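Local coordinates for disulfide isomerase (Salmonella enterica subsp. enterica serovar Typhimurium, PDB 3L9U), which probably donates its redox-active disulfide to other proteins, as a DsbA-like thiol-disulfide oxidoreductase likely to form an essential disulfide in AssT, at residues P20-D23 and K24-I27; Y32-P35 and F36-K39. All blocks are in the same frame, centred on the assembly; numbering follows the deposited sequence. Where two conformers were deposited one is given.

Contact 1: residues P20-D23 and K24-I27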
loop_
_atom_site.group_PDB
_atom_site.type_symbol
_atom_site.label_atom_id
_atom_site.label_comp_id
_atom_site.label_asym_id
_atom_site.label_seq_id
_atom_site.Cartn_x
_atom_site.Cartn_y
_atom_site.Cartn_z
ATOM N N PRO A 20 5.715 11.987 7.672
ATOM C CA PRO A 20 5.095 12.727 8.775
ATOM C C PRO A 20 3.686 12.238 9.112
ATOM O O PRO A 20 3.038 11.589 8.288
ATOM C CB PRO A 20 5.058 14.165 8.252
ATOM C CG PRO A 20 5.094 14.053 6.783
ATOM C CD PRO A 20 5.820 12.780 6.436
ATOM N N ASN A 21 3.230 12.533 10.325
ATOM C CA ASN A 21 1.851 12.243 10.707
ATOM C C ASN A 21 1.501 10.778 10.492
ATOM O O ASN A 21 0.428 10.442 9.975
ATOM C CB ASN A 21 0.898 13.134 9.910
ATOM C CG ASN A 21 1.253 14.606 10.028
ATOM O OD1 ASN A 21 1.438 15.299 9.026
ATOM N ND2 ASN A 21 1.371 15.086 11.264
ATOM N N ALA A 22 2.412 9.903 10.902
ATOM C CA ALA A 22 2.252 8.477 10.653
ATOM C C ALA A 22 2.513 7.643 11.900
ATOM O O ALA A 22 2.881 6.473 11.802
ATOM C CB ALA A 22 3.162 8.045 9.531
ATOM N N ASP A 23 2.335 8.229 13.080
ATOM C CA ASP A 23 2.588 7.442 14.283
ATOM C C ASP A 23 1.574 6.304 14.394
ATOM O O ASP A 23 0.420 6.432 13.962
ATOM C CB ASP A 23 2.591 8.313 15.538
ATOM C CG ASP A 23 3.107 7.575 16.765
ATOM O OD1 ASP A 23 4.036 6.734 16.649
ATOM O OD2 ASP A 23 2.584 7.844 17.868
ATOM N N LYS A 24 2.032 5.191 14.959
ATOM C CA LYS A 24 1.227 3.991 15.144
ATOM C C LYS A 24 0.610 3.499 13.843
ATOM O O LYS A 24 -0.577 3.142 13.786
ATOM C CB LYS A 24 0.165 4.192 16.228
ATOM C CG LYS A 24 0.746 4.537 17.589
ATOM C CD LYS A 24 1.764 3.500 18.037
ATOM C CE LYS A 24 2.003 3.590 19.544
ATOM N NZ LYS A 24 3.443 3.688 19.857
ATOM N N THR A 25 1.432 3.472 12.799
ATOM C CA THR A 25 1.022 2.898 11.520
ATOM C C THR A 25 2.015 1.855 11.041
ATOM O O THR A 25 3.212 1.922 11.352
ATOM C CB THR A 25 0.915 3.950 10.394
ATOM O OG1 THR A 25 2.190 4.581 10.179
ATOM C CG2 THR A 25 -0.148 5.003 10.727
ATOM N N LEU A 26 1.495 0.889 10.289
ATOM C CA LEU A 26 2.307 0.047 9.423
ATOM C C LEU A 26 1.978 0.499 8.010
ATOM O O LEU A 26 0.920 0.170 7.470
ATOM C CB LEU A 26 1.970 -1.437 9.603
ATOM C CG LEU A 26 2.677 -2.402 8.645
ATOM C CD1 LEU A 26 4.197 -2.281 8.769
ATOM C CD2 LEU A 26 2.216 -3.832 8.890
ATOM N N ILE A 27 2.858 1.309 7.439
ATOM C CA ILE A 27 2.684 1.770 6.075
ATOM C C ILE A 27 3.302 0.742 5.137
ATOM O O ILE A 27 4.394 0.236 5.395
ATOM C CB ILE A 27 3.339 3.157 5.858
ATOM C CG1 ILE A 27 2.443 4.245 6.470
ATOM C CG2 ILE A 27 3.563 3.420 4.362
ATOM C CD1 ILE A 27 3.069 5.648 6.529
#
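Ala-22 and Thr-25 are the first and last residues of a type II beta turn that leads the chain into strand 25-30, an inner strand of the thioredoxin-fold sheet. Ala-22 meets the far side of the turn through two atoms. Its carbonyl O accepts a short hydrogen bond, 2.6 Å, from Thr-25 OG1; the hydroxyl approaches at 132° to the C=O, tilted 28° from the carbonyl plane. A chi1 of 61° places OG1 over the backbone of Thr-25, flanked by its N and C, where it can meet Ala-22 O. The methyl of Ala-22 packs on the tip of buried Ile-27, with Ala-22 CB 3.8 Å from Ile-27 CD1, and the isoleucine side chain continues onto Thr-59 and Phe-61 of strand 57-62. Asp-23 comes next, at the exposed corner. Its side chain runs alongside that of Lys-24, both heading the same way, with the carboxylate beside the lysine's aliphatic part: Asp-23 OD2 is 3.8 Å from Lys-24 CG. The ammonium group of Lys-24 donates a hydrogen bond to the backbone O of Ala-198, the last residue of helix 187-198, while the opposite charges within the turn stay beyond salt-bridge range, Asp-23 OD1 lying 4.5 Å from Lys-24 NZ.

Contact 2: residues Y32-P35 and F36-K39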
loop_
_atom_site.group_PDB
_atom_site.type_symbol
_atom_site.label_atom_id
_atom_site.label_comp_id
_atom_site.label_asym_id
_atom_site.label_seq_id
_atom_site.Cartn_x
_atom_site.Cartn_y
_atom_site.Cartn_z
ATOM N N TYR A 32 1.032 -1.199 -8.093
ATOM C CA TYR A 32 0.319 -2.214 -8.867
ATOM C C TYR A 32 1.268 -2.957 -9.811
ATOM O O TYR A 32 1.042 -4.119 -10.127
ATOM C CB TYR A 32 -0.832 -1.593 -9.670
ATOM C CG TYR A 32 -0.387 -0.894 -10.934
ATOM C CD1 TYR A 32 0.063 0.418 -10.905
ATOM C CD2 TYR A 32 -0.413 -1.555 -12.164
ATOM C CE1 TYR A 32 0.475 1.057 -12.057
ATOM C CE2 TYR A 32 0.004 -0.926 -13.320
ATOM C CZ TYR A 32 0.439 0.383 -13.262
ATOM O OH TYR A 32 0.861 1.016 -14.409
ATOM N N ALA A 33 2.336 -2.282 -10.241
ATOM C CA ALA A 33 3.239 -2.810 -11.270
ATOM C C ALA A 33 4.439 -3.562 -10.698
ATOM O O ALA A 33 5.382 -3.891 -11.428
ATOM C CB ALA A 33 3.718 -1.670 -12.184
ATOM N N CYS A 34 4.382 -3.841 -9.398
ATOM C CA CYS A 34 5.490 -4.418 -8.639
ATOM C C CYS A 34 5.230 -5.909 -8.334
ATOM O O CYS A 34 4.328 -6.223 -7.568
ATOM C CB CYS A 34 5.623 -3.563 -7.359
ATOM S SG CYS A 34 6.467 -4.190 -5.872
ATOM N N PRO A 35 6.021 -6.829 -8.917
ATOM C CA PRO A 35 5.757 -8.263 -8.720
ATOM C C PRO A 35 5.880 -8.710 -7.264
ATOM O O PRO A 35 5.076 -9.518 -6.803
ATOM C CB PRO A 35 6.834 -8.946 -9.569
ATOM C CG PRO A 35 7.310 -7.911 -10.509
ATOM C CD PRO A 35 7.146 -6.590 -9.834
ATOM N N PHE A 36 6.883 -8.209 -6.553
ATOM C CA PHE A 36 7.039 -8.599 -5.159
ATOM C C PHE A 36 5.932 -8.009 -4.284
ATOM O O PHE A 36 5.572 -8.587 -3.251
ATOM C CB PHE A 36 8.440 -8.271 -4.629
ATOM C CG PHE A 36 9.481 -9.282 -5.023
ATOM C CD1 PHE A 36 9.232 -10.636 -4.885
ATOM C CD2 PHE A 36 10.707 -8.881 -5.518
ATOM C CE1 PHE A 36 10.186 -11.575 -5.244
ATOM C CE2 PHE A 36 11.669 -9.810 -5.872
ATOM C CZ PHE A 36 11.405 -11.159 -5.736
ATOM N N CYS A 37 5.377 -6.869 -4.684
ATOM C CA CYS A 37 4.240 -6.309 -3.963
ATOM C C CYS A 37 3.069 -7.282 -4.037
ATOM O O CYS A 37 2.420 -7.558 -3.037
ATOM C CB CYS A 37 3.849 -4.946 -4.536
ATOM S SG CYS A 37 5.165 -3.711 -4.385
ATOM N N TYR A 38 2.819 -7.805 -5.237
ATOM C CA TYR A 38 1.780 -8.804 -5.458
ATOM C C TYR A 38 2.051 -10.036 -4.577
ATOM O O TYR A 38 1.173 -10.492 -3.837
ATOM C CB TYR A 38 1.786 -9.200 -6.939
ATOM C CG TYR A 38 0.664 -10.104 -7.420
ATOM C CD1 TYR A 38 -0.494 -10.304 -6.667
ATOM C CD2 TYR A 38 0.759 -10.743 -8.655
ATOM C CE1 TYR A 38 -1.519 -11.130 -7.137
ATOM C CE2 TYR A 38 -0.257 -11.558 -9.127
ATOM C CZ TYR A 38 -1.395 -11.737 -8.375
ATOM O OH TYR A 38 -2.399 -12.543 -8.857
ATOM N N LYS A 39 3.271 -10.566 -4.654
ATOM C CA LYS A 39 3.655 -11.733 -3.863
ATOM C C LYS A 39 3.391 -11.529 -2.370
ATOM O O LYS A 39 2.778 -12.374 -1.696
ATOM C CB LYS A 39 5.140 -12.037 -4.089
ATOM C CG LYS A 39 5.631 -13.322 -3.447
ATOM C CD LYS A 39 7.147 -13.462 -3.590
ATOM C CE LYS A 39 7.645 -14.789 -3.024
ATOM N NZ LYS A 39 7.145 -15.971 -3.791
#
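Phe-36 follows Pro-35 in the first turn of helix 35-43, and its CB points away from residues 32-35. The ring also meets Lys-39 one turn on: the lysine's CD sits at the ring edge, in its plane, an aliphatic contact along the helix surface. Pro-169, in the loop before strand 170-173, touches Phe-36 as well. Cys-37 carries the covalent link. Its SG is joined to Cys-34 SG at 2.0 Å with a chi3 of 76°, closing the redox-active disulfide. The two sulfurs reach each other by different torsions: Cys-34 SG is turned away from its own backbone N (chi1 159°), whereas Cys-37 SG stands beside its N, opposite the carbonyl carbon. This is the CxxC of the thioredoxin fold, with Cys-34 at the N-cap and Cys-37 inside the first turn, so the disulfide lies at the helix's amino end. Val-168 touches both cysteines. Tyr-38 N donates to Cys-34 O at 3.2 Å, in the carbonyl plane and nearly straight, with an N-H...O angle of 162°, which ties the N-cap residue into the helix. The side chain of Tyr-38 leads away from the contact: the ring stacks with Tyr-106, Lys-42 makes a cation-pi contact with it, and the hydroxyl is hydrogen-bonded to Asp-111 just beyond Tyr-106 and the rest of helix 97-111's last turns. Lys-39 N repeats the helical pattern one residue later, bonding to Pro-35 O at 3.0 Å, and its side chain runs out extended, bending at the last torsion before NZ.

From the N terminus the chain passes through strand 12-14 and a loop to contact 1, which closes the turn opening strand 25-30. That strand then runs through the sheet, between strand 57-62 and strand 170-173, and gives way to the loop carrying contact 2 at the start of helix 35-43. The two contacts are therefore in series: one turn is finished before the other begins, and neither crosses nor encloses the other. The centres of contact 1 and contact 2 are about 22 Å apart, on opposite sides of the middle of the chain. Contact 1 joins the strand's entry to the sheet and helix 187-198; contact 2 joins its exit to helix 97-111.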